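Local coordinates for protein Sodium/sialic acid symporter SiaT (Proteus mirabilis, PDB 5NV9) that couples the inward sodium gradient to uptake of the sialic acid N-acetylneuraminic acid across the bacterial inner membrane, at residues 60-65 / 137-142. Sequence-based numbering, arbitrary orientation.
Sequences SSITFM and AIITYL. With SLB (N-acetyl-beta-neuraminic acid), chain D.
S61 and I139 lie where the first turn of the helix at 61-65 comes closest to the helix at 137-142, with CA atoms 6.0 Å apart and short axes inclined by 37°. The S61 hydroxyl reaches across: with chi1 at 64° OG lies between its own backbone N and carbonyl carbon, and from there it comes within 3.1 Å of I139 O. T143 OG1, one turn further on, is hydrogen-bonded to both S61 OG and I139 O, so whether S61 gives its proton to I139 O is not settled; the three groups make a small polar cluster. The I139 side chain packs beside this cluster, its CG2 against the S61 hydroxyl and its CG1 and CD1 against S60, where CD1 is 3.6 Å from S60 CB. Next to it I62 and L142 cross obliquely, I62 CG1 meeting L142 CD1 at 3.6 Å, an apolar patch that continues as far as I62 CD1 on I139.

S60 is the N-cap, its OG accepting from I62 N. The same OG donates to SLB O1B at 2.8 Å, which ties the cap to the sugar carboxylate. The other carboxylate oxygen, O1A, receives an almost straight bond from S60 N (3.0 Å, 174°) and a weak one from T63 N, and this helix start would probably stabilise the negative charge. T63 OG1 in turn accepts from SLB O7 at 2.7 Å; R135 and Q82 also bind the ligand. S60 touches S343, a ligand of the Na2 sodium. Helix 47-58, the break before S60 and helix 61-73 form the broken first helix of the LeuT-type core (TM1), which follows the extra N-terminal helix 8-29, here holding sialic acid in the outward-open site.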
loop_
_atom_site.group_PDB
_atom_site.type_symbol
_atom_site.label_atom_id
_atom_site.label_comp_id
_atom_site.label_asym_id
_atom_site.label_seq_id
_atom_site.Cartn_x
_atom_site.Cartn_y
_atom_site.Cartn_z
ATOM N N SER A 60 1.116 -4.682 -3.099
ATOM C CA SER A 60 1.855 -5.587 -2.219
ATOM C C SER A 60 1.448 -7.031 -2.501
ATOM O O SER A 60 0.738 -7.323 -3.472
ATOM C CB SER A 60 1.597 -5.181 -0.777
ATOM O OG SER A 60 0.398 -5.709 -0.262
ATOM N N SER A 61 1.864 -7.946 -1.648
ATOM C CA SER A 61 1.394 -9.324 -1.751
ATOM C C SER A 61 -0.089 -9.488 -1.531
ATOM O O SER A 61 -0.651 -10.505 -1.903
ATOM C CB SER A 61 2.186 -10.173 -0.774
ATOM O OG SER A 61 1.896 -9.721 0.528
ATOM N N ILE A 62 -0.744 -8.492 -0.944
ATOM C CA ILE A 62 -2.190 -8.433 -0.823
ATOM C C ILE A 62 -2.854 -8.439 -2.222
ATOM O O ILE A 62 -3.711 -9.276 -2.496
ATOM C CB ILE A 62 -2.633 -7.140 -0.057
ATOM C CG1 ILE A 62 -2.247 -7.209 1.411
ATOM C CG2 ILE A 62 -4.136 -6.891 -0.190
ATOM C CD1 ILE A 62 -2.368 -5.892 2.112
ATOM N N THR A 63 -2.460 -7.515 -3.091
ATOM C CA THR A 63 -2.978 -7.487 -4.452
ATOM C C THR A 63 -2.533 -8.752 -5.194
ATOM O O THR A 63 -3.343 -9.403 -5.898
ATOM C CB THR A 63 -2.486 -6.227 -5.246
ATOM O OG1 THR A 63 -3.260 -5.072 -4.904
ATOM C CG2 THR A 63 -2.516 -6.443 -6.784
ATOM N N PHE A 64 -1.250 -9.119 -5.028
ATOM C CA PHE A 64 -0.641 -10.154 -5.886
ATOM C C PHE A 64 -1.373 -11.486 -5.701
ATOM O O PHE A 64 -1.667 -12.163 -6.697
ATOM C CB PHE A 64 0.855 -10.316 -5.599
ATOM C CG PHE A 64 1.656 -10.942 -6.741
ATOM C CD1 PHE A 64 1.498 -12.279 -7.094
ATOM C CD2 PHE A 64 2.608 -10.198 -7.423
ATOM C CE1 PHE A 64 2.234 -12.835 -8.164
ATOM C CE2 PHE A 64 3.384 -10.746 -8.476
ATOM C CZ PHE A 64 3.211 -12.065 -8.840
HETATM N N MSE A 65 -1.658 -11.847 -4.452
HETATM C CA MSE A 65 -2.373 -13.083 -4.104
HETATM C C MSE A 65 -3.879 -12.967 -4.091
HETATM O O MSE A 65 -4.535 -13.906 -4.527
HETATM C CB MSE A 65 -1.981 -13.640 -2.723
HETATM C CG MSE A 65 -1.272 -15.000 -2.877
HETATM SE SE MSE A 65 0.464 -14.692 -3.741
HETATM C CE MSE A 65 1.198 -13.455 -2.399
ATOM N N ALA A 137 3.246 -6.235 8.959
ATOM C CA ALA A 137 3.032 -7.572 9.584
ATOM C C ALA A 137 2.098 -8.427 8.726
ATOM O O ALA A 137 2.398 -9.575 8.430
ATOM C CB ALA A 137 2.505 -7.455 10.997
ATOM N N ILE A 138 1.061 -7.804 8.222
ATOM C CA ILE A 138 0.096 -8.453 7.364
ATOM C C ILE A 138 0.695 -8.866 6.036
ATOM O O ILE A 138 0.424 -9.980 5.560
ATOM C CB ILE A 138 -1.178 -7.605 7.205
ATOM C CG1 ILE A 138 -1.924 -7.605 8.554
ATOM C CG2 ILE A 138 -2.109 -8.215 6.168
ATOM C CD1 ILE A 138 -3.220 -6.819 8.622
ATOM N N ILE A 139 1.500 -7.975 5.437
ATOM C CA ILE A 139 2.071 -8.208 4.126
ATOM C C ILE A 139 3.003 -9.436 4.260
ATOM O O ILE A 139 3.060 -10.274 3.400
ATOM C CB ILE A 139 2.838 -7.006 3.568
ATOM C CG1 ILE A 139 1.857 -5.995 2.967
ATOM C CG2 ILE A 139 3.788 -7.449 2.470
ATOM C CD1 ILE A 139 2.488 -4.648 2.660
ATOM N N THR A 140 3.771 -9.459 5.337
ATOM C CA THR A 140 4.735 -10.512 5.602
ATOM C C THR A 140 4.050 -11.872 5.886
ATOM O O THR A 140 4.430 -12.909 5.347
ATOM C CB THR A 140 5.641 -10.027 6.735
ATOM O OG1 THR A 140 6.261 -8.817 6.311
ATOM C CG2 THR A 140 6.656 -11.048 7.099
ATOM N N TYR A 141 3.016 -11.833 6.707
ATOM C CA TYR A 141 2.145 -12.967 6.991
ATOM C C TYR A 141 1.541 -13.604 5.764
ATOM O O TYR A 141 1.688 -14.819 5.620
ATOM C CB TYR A 141 1.054 -12.552 7.998
ATOM C CG TYR A 141 0.086 -13.674 8.346
ATOM C CD1 TYR A 141 0.525 -14.806 9.002
ATOM C CD2 TYR A 141 -1.253 -13.587 8.022
ATOM C CE1 TYR A 141 -0.347 -15.842 9.318
ATOM C CE2 TYR A 141 -2.136 -14.609 8.340
ATOM C CZ TYR A 141 -1.669 -15.734 8.989
ATOM O OH TYR A 141 -2.529 -16.757 9.320
ATOM N N LEU A 142 0.886 -12.819 4.881
ATOM C CA LEU A 142 0.314 -13.347 3.654
ATOM C C LEU A 142 1.363 -13.985 2.725
ATOM O O LEU A 142 1.106 -15.012 2.150
ATOM C CB LEU A 142 -0.376 -12.293 2.813
ATOM C CG LEU A 142 -1.514 -11.482 3.354
ATOM C CD1 LEU A 142 -2.095 -10.717 2.159
ATOM C CD2 LEU A 142 -2.552 -12.356 4.028
HETATM C C1 SLB D . -2.107 -3.686 -1.856
HETATM C C2 SLB D . -3.095 -2.592 -2.149
HETATM C C3 SLB D . -4.453 -3.002 -1.626
HETATM C C4 SLB D . -5.575 -2.037 -2.070
HETATM C C5 SLB D . -5.547 -2.053 -3.598
HETATM C C6 SLB D . -4.151 -1.628 -4.102
HETATM C C7 SLB D . -3.992 -1.627 -5.628
HETATM C C8 SLB D . -2.601 -1.224 -6.043
HETATM C C9 SLB D . -2.492 -1.060 -7.558
HETATM C C10 SLB D . -7.550 -1.583 -4.961
HETATM C C11 SLB D . -8.263 -0.470 -5.684
HETATM N N5 SLB D . -6.569 -1.153 -4.154
HETATM O O1A SLB D . -1.898 -4.568 -2.758
HETATM O O1B SLB D . -1.556 -3.712 -0.690
HETATM O O2 SLB D . -2.683 -1.334 -1.541
HETATM O O4 SLB D . -6.889 -2.493 -1.594
HETATM O O6 SLB D . -3.156 -2.508 -3.587
HETATM O O7 SLB D . -4.212 -2.936 -6.165
HETATM O O8 SLB D . -2.235 -0.008 -5.401
HETATM O O9 SLB D . -3.306 0.032 -8.053
HETATM O O10 SLB D . -7.812 -2.783 -5.145
#